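Local atomic coordinates of type VI secretion system component (Escherichia coli O6, PDB entry 2P5Z), a protein that is a type VI secretion system component resembling the phage T4 tail proteins gp27 and gp5, and probably forms part of the needle-like tip of the secretion apparatus. Residues A[29-39]-A[344-354]; A[17-25]-A[60-71]. One frame throughout, in Å; residues are numbered along the deposited sequence.

In the fold
From the first modelled residue, His-17, the chain runs through strand 18-21 and turns into strand 29-38, then strand 44-51, before strand 65-70 returns to pair with 18-21. Contact 2 thereby closes a short loop of 34 residues. Strand 29-38 lies within that loop but takes its own partner from far ahead: contact 1 joins it to strand 343-353 across 304 intervening residues, so the two contacts cross. They also meet in space, with centres about 16 Å apart. The ring of Phe-33 from contact 1 packs edge-to-face with both His-17 and Phe-68 of contact 2. The N-terminal strands are thus tied to the late strand 343-353, which itself pairs with 359-366.

Contact 1: A[29-39]-A[344-354]; sequences DVLTFEGREQL and LITGVTTSAAR
Arg-354 lays its guanidinium between Leu-31 and Asp-29. Leu-31 CD1 sits over the centre of one face, while the Asp-29 carboxylate stacks on the other, its plane only 13° away. The salt bridge of Asp-29 OD2 to Arg-354 NH2 (3.1 Å) is therefore a matter of charge alone. The in-plane N-H groups of Arg-354 go to backbone oxygens instead, NE to Val-30 O at 2.9 Å and NH2 to Asp-29 O at 2.8 Å; NH2 also bonds Thr-50 OG1.

Next along, Ala-352 O takes two donors, Phe-33 N (3.1 Å) and Thr-32 OG1 (2.8 Å), the hydroxyl being swung opposite its own backbone N (chi1 -171°). Ser-351 OG reciprocates by donating to Phe-33 O at 2.9 Å. Phe-33 has CG between its N and carbonyl carbon (chi1 83°), which folds the ring over the backbone of Ser-351 and Ala-352, with Thr-350 CG2 at the ring edge. Glu-37 CB lies 3.8 Å from Val-348 CG2, and the Glu-37 carboxylate continues to Arg-85 and Tyr-45.

This long antiparallel pairing joins early and late strands, consistent with the phage baseplate hub family. Strand 44-51 flanks 29-38, with a classic beta bulge where Leu-31 and Thr-32 face Gln-48; strand 359-366 flanks 343-353.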
loop_
_atom_site.group_PDB
_atom_site.type_symbol
_atom_site.label_atom_id
_atom_site.label_comp_id
_atom_site.label_asym_id
_atom_site.label_seq_id
_atom_site.Cartn_x
_atom_site.Cartn_y
_atom_site.Cartn_z
ATOM N N ASP A 29 15.018 34.205 -8.124
ATOM C CA ASP A 29 14.952 34.106 -9.563
ATOM C C ASP A 29 14.545 32.686 -9.977
ATOM O O ASP A 29 15.322 31.744 -9.833
ATOM C CB ASP A 29 16.304 34.508 -10.147
ATOM C CG ASP A 29 16.270 34.688 -11.647
ATOM O OD1 ASP A 29 15.163 34.909 -12.207
ATOM O OD2 ASP A 29 17.365 34.612 -12.268
ATOM N N VAL A 30 13.329 32.551 -10.501
ATOM C CA VAL A 30 12.751 31.245 -10.782
ATOM C C VAL A 30 13.500 30.490 -11.872
ATOM O O VAL A 30 13.575 30.935 -13.014
ATOM C CB VAL A 30 11.245 31.351 -11.138
ATOM C CG1 VAL A 30 10.667 29.987 -11.491
ATOM C CG2 VAL A 30 10.466 31.971 -9.985
ATOM N N LEU A 31 14.063 29.347 -11.488
ATOM C CA LEU A 31 14.773 28.462 -12.395
ATOM C C LEU A 31 13.794 27.557 -13.111
ATOM O O LEU A 31 13.515 27.743 -14.289
ATOM C CB LEU A 31 15.766 27.630 -11.610
ATOM C CG LEU A 31 16.739 26.758 -12.391
ATOM C CD1 LEU A 31 17.509 27.599 -13.374
ATOM C CD2 LEU A 31 17.687 26.080 -11.432
ATOM N N THR A 32 13.258 26.579 -12.388
ATOM C CA THR A 32 12.228 25.692 -12.944
ATOM C C THR A 32 11.100 25.414 -11.939
ATOM O O THR A 32 11.280 25.582 -10.731
ATOM C CB THR A 32 12.849 24.360 -13.457
ATOM O OG1 THR A 32 11.860 23.607 -14.171
ATOM C CG2 THR A 32 13.425 23.535 -12.325
ATOM N N PHE A 33 9.939 25.001 -12.439
ATOM C CA PHE A 33 8.875 24.574 -11.552
ATOM C C PHE A 33 8.015 23.419 -12.056
ATOM O O PHE A 33 7.868 23.202 -13.257
ATOM C CB PHE A 33 7.986 25.753 -11.135
ATOM C CG PHE A 33 6.925 26.102 -12.129
ATOM C CD1 PHE A 33 7.130 27.109 -13.049
ATOM C CD2 PHE A 33 5.718 25.448 -12.142
ATOM C CE1 PHE A 33 6.141 27.454 -13.958
ATOM C CE2 PHE A 33 4.750 25.785 -13.062
ATOM C CZ PHE A 33 4.956 26.779 -13.972
ATOM N N GLU A 34 7.403 22.726 -11.101
ATOM C CA GLU A 34 6.421 21.697 -11.372
ATOM C C GLU A 34 5.248 21.904 -10.419
ATOM O O GLU A 34 5.447 22.020 -9.208
ATOM C CB GLU A 34 7.052 20.330 -11.168
ATOM C CG GLU A 34 6.383 19.225 -11.949
ATOM C CD GLU A 34 7.397 18.261 -12.541
ATOM O OE1 GLU A 34 8.584 18.316 -12.133
ATOM O OE2 GLU A 34 7.006 17.455 -13.417
ATOM N N GLY A 35 4.041 21.989 -10.978
ATOM C CA GLY A 35 2.815 22.211 -10.212
ATOM C C GLY A 35 1.724 21.165 -10.447
ATOM O O GLY A 35 1.657 20.561 -11.512
ATOM N N ARG A 36 0.877 20.942 -9.438
ATOM C CA ARG A 36 -0.275 20.027 -9.526
ATOM C C ARG A 36 -1.491 20.687 -8.882
ATOM O O ARG A 36 -1.431 21.165 -7.759
ATOM C CB ARG A 36 0.036 18.677 -8.866
ATOM C CG ARG A 36 0.986 17.769 -9.694
ATOM C CD ARG A 36 2.211 17.202 -8.896
ATOM N NE ARG A 36 2.931 18.228 -8.115
ATOM C CZ ARG A 36 4.167 18.093 -7.627
ATOM N NH1 ARG A 36 4.720 19.074 -6.921
ATOM N NH2 ARG A 36 4.848 16.979 -7.841
ATOM N N GLU A 37 -2.570 20.772 -9.638
ATOM C CA GLU A 37 -3.825 21.272 -9.166
ATOM C C GLU A 37 -4.863 20.239 -9.561
ATOM O O GLU A 37 -4.771 19.620 -10.615
ATOM C CB GLU A 37 -4.175 22.610 -9.817
ATOM C CG GLU A 37 -3.178 23.725 -9.528
ATOM C CD GLU A 37 -3.396 24.990 -10.363
ATOM O OE1 GLU A 37 -4.523 25.546 -10.360
ATOM O OE2 GLU A 37 -2.420 25.441 -11.004
ATOM N N GLN A 38 -5.856 20.069 -8.704
ATOM C CA GLN A 38 -6.914 19.102 -8.893
ATOM C C GLN A 38 -8.055 19.482 -7.973
ATOM O O GLN A 38 -7.827 19.933 -6.855
ATOM C CB GLN A 38 -6.394 17.719 -8.539
ATOM C CG GLN A 38 -7.280 16.566 -8.926
ATOM C CD GLN A 38 -6.719 15.281 -8.373
ATOM O OE1 GLN A 38 -5.572 15.243 -7.927
ATOM N NE2 GLN A 38 -7.526 14.231 -8.364
ATOM N N LEU A 39 -9.276 19.329 -8.469
ATOM C CA LEU A 39 -10.489 19.489 -7.682
ATOM C C LEU A 39 -10.480 18.643 -6.413
ATOM O O LEU A 39 -9.983 17.513 -6.424
ATOM C CB LEU A 39 -11.677 19.079 -8.524
ATOM C CG LEU A 39 -11.982 20.006 -9.692
ATOM C CD1 LEU A 39 -13.203 19.486 -10.431
ATOM C CD2 LEU A 39 -12.216 21.426 -9.183
ATOM N N LEU A 344 -15.215 19.618 -18.485
ATOM C CA LEU A 344 -14.941 20.235 -17.194
ATOM C C LEU A 344 -13.583 19.769 -16.757
ATOM O O LEU A 344 -13.356 18.571 -16.639
ATOM C CB LEU A 344 -15.988 19.818 -16.164
ATOM C CG LEU A 344 -16.005 20.379 -14.727
ATOM C CD1 LEU A 344 -15.230 19.505 -13.740
ATOM C CD2 LEU A 344 -15.571 21.855 -14.636
ATOM N N ILE A 345 -12.692 20.720 -16.510
ATOM C CA ILE A 345 -11.341 20.408 -16.084
ATOM C C ILE A 345 -11.347 19.979 -14.634
ATOM O O ILE A 345 -11.757 20.746 -13.763
ATOM C CB ILE A 345 -10.418 21.631 -16.193
ATOM C CG1 ILE A 345 -10.518 22.279 -17.585
ATOM C CG2 ILE A 345 -8.978 21.255 -15.792
ATOM C CD1 ILE A 345 -10.030 21.407 -18.750
ATOM N N THR A 346 -10.886 18.754 -14.394
ATOM C CA THR A 346 -10.779 18.215 -13.052
ATOM C C THR A 346 -9.371 18.326 -12.495
ATOM O O THR A 346 -9.194 18.288 -11.283
ATOM C CB THR A 346 -11.200 16.740 -12.990
ATOM O OG1 THR A 346 -10.315 15.950 -13.798
ATOM C CG2 THR A 346 -12.628 16.575 -13.492
ATOM N N GLY A 347 -8.367 18.437 -13.363
ATOM C CA GLY A 347 -6.982 18.432 -12.906
ATOM C C GLY A 347 -6.016 18.969 -13.946
ATOM O O GLY A 347 -6.296 18.878 -15.132
ATOM N N VAL A 348 -4.911 19.580 -13.500
ATOM C CA VAL A 348 -3.803 19.970 -14.377
ATOM C C VAL A 348 -2.438 19.636 -13.761
ATOM O O VAL A 348 -2.245 19.738 -12.551
ATOM C CB VAL A 348 -3.814 21.479 -14.776
ATOM C CG1 VAL A 348 -5.088 21.872 -15.513
ATOM C CG2 VAL A 348 -3.629 22.371 -13.571
ATOM N N THR A 349 -1.496 19.201 -14.590
ATOM C CA THR A 349 -0.085 19.142 -14.195
ATOM C C THR A 349 0.620 20.250 -14.985
ATOM O O THR A 349 0.227 20.568 -16.086
ATOM C CB THR A 349 0.507 17.745 -14.426
ATOM O OG1 THR A 349 -0.255 16.806 -13.664
ATOM C CG2 THR A 349 1.954 17.643 -13.962
ATOM N N THR A 350 1.642 20.863 -14.419
ATOM C CA THR A 350 1.985 22.208 -14.836
ATOM C C THR A 350 3.495 22.395 -14.757
ATOM O O THR A 350 4.125 21.897 -13.825
ATOM C CB THR A 350 1.154 23.178 -13.960
ATOM O OG1 THR A 350 0.042 23.659 -14.714
ATOM C CG2 THR A 350 1.918 24.319 -13.478
ATOM N N SER A 351 4.086 23.054 -15.757
ATOM C CA SER A 351 5.560 23.178 -15.823
ATOM C C SER A 351 6.124 24.363 -16.634
ATOM O O SER A 351 5.467 24.890 -17.534
ATOM C CB SER A 351 6.185 21.899 -16.369
ATOM O OG SER A 351 7.376 21.649 -15.653
ATOM N N ALA A 352 7.347 24.759 -16.288
ATOM C CA ALA A 352 8.170 25.658 -17.092
ATOM C C ALA A 352 9.589 25.618 -16.597
ATOM O O ALA A 352 9.895 24.994 -15.563
ATOM C CB ALA A 352 7.678 27.066 -17.040
ATOM N N ALA A 353 10.451 26.286 -17.359
ATOM C CA ALA A 353 11.836 26.516 -16.975
ATOM C C ALA A 353 12.252 27.725 -17.767
ATOM O O ALA A 353 11.536 28.133 -18.689
ATOM C CB ALA A 353 12.706 25.323 -17.308
ATOM N N ARG A 354 13.389 28.312 -17.406
ATOM C CA ARG A 354 13.937 29.453 -18.139
ATOM C C ARG A 354 14.228 29.143 -19.622
ATOM O O ARG A 354 14.110 30.021 -20.470
ATOM C CB ARG A 354 15.197 29.959 -17.446
ATOM C CG ARG A 354 14.935 30.809 -16.212
ATOM C CD ARG A 354 16.248 31.254 -15.603
ATOM N NE ARG A 354 16.165 31.395 -14.152
ATOM C CZ ARG A 354 17.225 31.422 -13.354
ATOM N NH1 ARG A 354 18.440 31.314 -13.874
ATOM N NH2 ARG A 354 17.079 31.553 -12.047
#

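Contact 2: A[17-25]-A[60-71]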
loop_
_atom_site.group_PDB
_atom_site.type_symbol
_atom_site.label_atom_id
_atom_site.label_comp_id
_atom_site.label_asym_id
_atom_site.label_seq_id
_atom_site.Cartn_x
_atom_site.Cartn_y
_atom_site.Cartn_z
ATOM N N HIS A 17 7.691 34.093 -14.974
ATOM C CA HIS A 17 7.227 33.511 -13.681
ATOM C C HIS A 17 7.910 34.106 -12.465
ATOM O O HIS A 17 9.140 34.126 -12.389
ATOM C CB HIS A 17 7.405 32.004 -13.675
ATOM C CG HIS A 17 6.652 31.323 -14.761
ATOM N ND1 HIS A 17 7.265 30.836 -15.895
ATOM C CD2 HIS A 17 5.330 31.083 -14.910
ATOM C CE1 HIS A 17 6.352 30.318 -16.693
ATOM N NE2 HIS A 17 5.170 30.445 -16.114
ATOM N N LYS A 18 7.098 34.586 -11.519
ATOM C CA LYS A 18 7.612 35.227 -10.311
ATOM C C LYS A 18 7.134 34.524 -9.038
ATOM O O LYS A 18 6.028 33.989 -8.972
ATOM C CB LYS A 18 7.219 36.714 -10.257
ATOM C CG LYS A 18 7.640 37.544 -11.474
ATOM C CD LYS A 18 8.159 38.918 -11.062
ATOM C CE LYS A 18 8.404 39.823 -12.267
ATOM N NZ LYS A 18 7.175 40.575 -12.659
ATOM N N LEU A 19 7.987 34.546 -8.029
ATOM C CA LEU A 19 7.696 33.944 -6.757
ATOM C C LEU A 19 8.029 34.992 -5.722
ATOM O O LEU A 19 9.170 35.460 -5.646
ATOM C CB LEU A 19 8.602 32.732 -6.530
ATOM C CG LEU A 19 8.294 31.589 -5.543
ATOM C CD1 LEU A 19 9.536 31.326 -4.731
ATOM C CD2 LEU A 19 7.076 31.789 -4.613
ATOM N N LYS A 20 7.033 35.366 -4.930
ATOM C CA LYS A 20 7.254 36.286 -3.830
ATOM C C LYS A 20 6.993 35.581 -2.538
ATOM O O LYS A 20 5.915 35.074 -2.322
ATOM C CB LYS A 20 6.324 37.476 -3.927
ATOM C CG LYS A 20 6.962 38.702 -4.529
ATOM C CD LYS A 20 5.906 39.787 -4.757
ATOM C CE LYS A 20 4.847 39.322 -5.762
ATOM N NZ LYS A 20 3.696 40.262 -5.893
ATOM N N ILE A 21 7.995 35.536 -1.683
ATOM C CA ILE A 21 7.821 35.032 -0.353
ATOM C C ILE A 21 7.965 36.189 0.630
ATOM O O ILE A 21 9.028 36.796 0.691
ATOM C CB ILE A 21 8.895 34.007 -0.035
ATOM C CG1 ILE A 21 8.882 32.884 -1.078
ATOM C CG2 ILE A 21 8.719 33.474 1.404
ATOM C CD1 ILE A 21 10.211 32.114 -1.131
ATOM N N ARG A 22 6.910 36.482 1.388
ATOM C CA ARG A 22 6.887 37.591 2.343
ATOM C C ARG A 22 8.055 37.612 3.334
ATOM O O ARG A 22 8.343 36.623 4.007
ATOM C CB ARG A 22 5.545 37.622 3.087
ATOM C CG ARG A 22 5.568 38.243 4.507
ATOM C CD ARG A 22 4.243 38.049 5.250
ATOM N NE ARG A 22 3.329 39.169 5.045
ATOM C CZ ARG A 22 2.396 39.247 4.091
ATOM N NH1 ARG A 22 1.631 40.330 4.016
ATOM N NH2 ARG A 22 2.213 38.260 3.218
ATOM N N GLY A 23 8.745 38.750 3.374
ATOM C CA GLY A 23 9.797 38.999 4.342
ATOM C C GLY A 23 11.176 38.647 3.844
ATOM O O GLY A 23 12.151 38.791 4.574
ATOM N N LEU A 24 11.277 38.198 2.601
ATOM C CA LEU A 24 12.531 37.625 2.135
ATOM C C LEU A 24 13.394 38.643 1.395
ATOM O O LEU A 24 12.999 39.156 0.343
ATOM C CB LEU A 24 12.272 36.398 1.250
ATOM C CG LEU A 24 13.497 35.560 0.900
ATOM C CD1 LEU A 24 14.162 35.003 2.168
ATOM C CD2 LEU A 24 13.115 34.447 -0.045
ATOM N N GLN A 25 14.576 38.923 1.935
ATOM C CA GLN A 25 15.442 39.924 1.324
ATOM C C GLN A 25 16.197 39.342 0.150
ATOM O O GLN A 25 16.445 40.021 -0.851
ATOM C CB GLN A 25 16.413 40.482 2.341
ATOM C CG GLN A 25 15.706 41.119 3.497
ATOM C CD GLN A 25 16.563 42.120 4.210
ATOM O OE1 GLN A 25 16.146 43.257 4.439
ATOM N NE2 GLN A 25 17.784 41.716 4.555
ATOM N N SER A 60 13.663 31.651 7.564
ATOM C CA SER A 60 13.241 32.836 6.798
ATOM C C SER A 60 12.133 32.518 5.810
ATOM O O SER A 60 11.574 33.418 5.192
ATOM C CB SER A 60 14.411 33.423 6.006
ATOM O OG SER A 60 15.614 33.321 6.737
ATOM N N VAL A 61 11.828 31.239 5.636
ATOM C CA VAL A 61 11.037 30.828 4.490
ATOM C C VAL A 61 9.852 29.938 4.887
ATOM O O VAL A 61 8.732 30.175 4.432
ATOM C CB VAL A 61 11.985 30.247 3.379
ATOM C CG1 VAL A 61 11.400 29.108 2.634
ATOM C CG2 VAL A 61 12.361 31.330 2.403
ATOM N N LEU A 62 10.093 28.953 5.756
ATOM C CA LEU A 62 9.046 28.013 6.203
ATOM C C LEU A 62 7.931 28.705 6.948
ATOM O O LEU A 62 8.182 29.542 7.801
ATOM C CB LEU A 62 9.628 26.932 7.105
ATOM C CG LEU A 62 10.526 25.916 6.400
ATOM C CD1 LEU A 62 11.202 24.997 7.436
ATOM C CD2 LEU A 62 9.718 25.143 5.337
ATOM N N MET A 63 6.703 28.359 6.580
ATOM C CA MET A 63 5.472 28.948 7.106
ATOM C C MET A 63 5.181 30.401 6.671
ATOM O O MET A 63 4.085 30.905 6.911
ATOM C CB MET A 63 5.291 28.676 8.619
ATOM C CG MET A 63 5.080 27.156 8.955
ATOM S SD MET A 63 3.525 26.482 8.256
ATOM C CE MET A 63 2.336 27.336 9.279
ATOM N N GLN A 64 6.111 31.045 5.966
ATOM C CA GLN A 64 5.821 32.334 5.292
ATOM C C GLN A 64 4.845 32.251 4.124
ATOM O O GLN A 64 4.744 31.223 3.471
ATOM C CB GLN A 64 7.106 32.984 4.784
ATOM C CG GLN A 64 8.090 33.370 5.875
ATOM C CD GLN A 64 7.470 34.332 6.850
ATOM O OE1 GLN A 64 6.680 35.204 6.475
ATOM N NE2 GLN A 64 7.789 34.166 8.105
ATOM N N ASP A 65 4.148 33.354 3.868
ATOM C CA ASP A 65 3.243 33.498 2.726
ATOM C C ASP A 65 4.022 33.506 1.432
ATOM O O ASP A 65 5.130 34.025 1.366
ATOM C CB ASP A 65 2.502 34.831 2.773
ATOM C CG ASP A 65 1.368 34.843 3.765
ATOM O OD1 ASP A 65 1.259 33.894 4.564
ATOM O OD2 ASP A 65 0.585 35.818 3.752
ATOM N N GLY A 66 3.414 32.968 0.390
ATOM C CA GLY A 66 4.080 32.868 -0.871
ATOM C C GLY A 66 3.072 33.145 -1.954
ATOM O O GLY A 66 1.905 32.768 -1.832
ATOM N N ALA A 67 3.524 33.801 -3.018
ATOM C CA ALA A 67 2.670 34.036 -4.161
ATOM C C ALA A 67 3.456 33.653 -5.407
ATOM O O ALA A 67 4.624 34.031 -5.539
ATOM C CB ALA A 67 2.275 35.467 -4.214
ATOM N N PHE A 68 2.832 32.893 -6.300
ATOM C CA PHE A 68 3.505 32.456 -7.495
ATOM C C PHE A 68 2.685 32.865 -8.697
ATOM O O PHE A 68 1.521 32.492 -8.787
ATOM C CB PHE A 68 3.708 30.952 -7.479
ATOM C CG PHE A 68 4.412 30.429 -8.695
ATOM C CD1 PHE A 68 5.768 30.681 -8.887
ATOM C CD2 PHE A 68 3.726 29.697 -9.649
ATOM C CE1 PHE A 68 6.424 30.208 -9.988
ATOM C CE2 PHE A 68 4.377 29.222 -10.759
ATOM C CZ PHE A 68 5.733 29.480 -10.928
ATOM N N SER A 69 3.284 33.625 -9.616
ATOM C CA SER A 69 2.523 34.180 -10.738
ATOM C C SER A 69 3.063 33.783 -12.088
ATOM O O SER A 69 4.248 33.530 -12.232
ATOM C CB SER A 69 2.492 35.709 -10.683
ATOM O OG SER A 69 2.647 36.177 -9.364
ATOM N N LEU A 70 2.178 33.733 -13.073
ATOM C CA LEU A 70 2.574 33.720 -14.477
ATOM C C LEU A 70 2.452 35.148 -15.009
ATOM O O LEU A 70 1.371 35.736 -14.986
ATOM C CB LEU A 70 1.683 32.763 -15.264
ATOM C CG LEU A 70 1.859 32.389 -16.747
ATOM C CD1 LEU A 70 3.125 32.905 -17.484
ATOM C CD2 LEU A 70 1.767 30.865 -16.851
ATOM N N THR A 71 3.577 35.690 -15.478
ATOM C CA THR A 71 3.684 37.086 -15.932
ATOM C C THR A 71 3.229 37.252 -17.396
ATOM O O THR A 71 3.423 36.355 -18.224
ATOM C CB THR A 71 5.140 37.613 -15.736
ATOM O OG1 THR A 71 5.680 37.080 -14.516
ATOM C CG2 THR A 71 5.196 39.150 -15.682
#
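Leu-19 and Phe-68 face each other as a non-hydrogen-bonded pair, Leu-19 CB meeting the edge of the phenyl ring at CD1 (4.2 Å). The ring's CG is trans to the Phe-68 backbone N (chi1 -180°), which brings CD1 close to Lys-18 O and CZ to His-17 CB. On the same face, Ile-21 stands opposite Gly-66. Ile-21 CD1 reaches Val-61 CG2 at 4.2 Å, and Leu-24 comes onto that same methyl obliquely with its CD2 at 4.0 Å. Strands 44-51 and 104-111 cover this face with Ile-47 and Val-108.

Backbone bonds join the strands at Lys-18 with Ser-69 and at Lys-20 with Ala-67; Ala-67 N to Lys-20 O measures 2.8 Å. This is an antiparallel pair whose second strand, 65-70, also bonds to strand 85-99, consistent with a barrel-like domain of the phage baseplate hub family. Both segments carry a type II turn: Ile-21 to Leu-24, with Gly-23 in its third position, and Val-61 to Gln-64. The latter turn presents Leu-62 and Met-63 to Tyr-237 and Val-239 of the second subunit.

Where the modelled chain begins, His-17 and Leu-70 run side by side, His-17 NE2 lying 3.5 Å from Leu-70 CD1. Lys-18 and Lys-20 project from the face opposite Leu-19, beside Ala-67 and Ser-69. Beyond the last paired residues, Arg-22 N donates to Asp-65 O at 3.0 Å. The Arg-22 side chain follows Asp-65 outward, bends at chi3 (-92°) and brings NH2 to within 3.0 Å of Asp-65 OD2, a salt bridge in which guanidinium and carboxylate planes stand 79° apart.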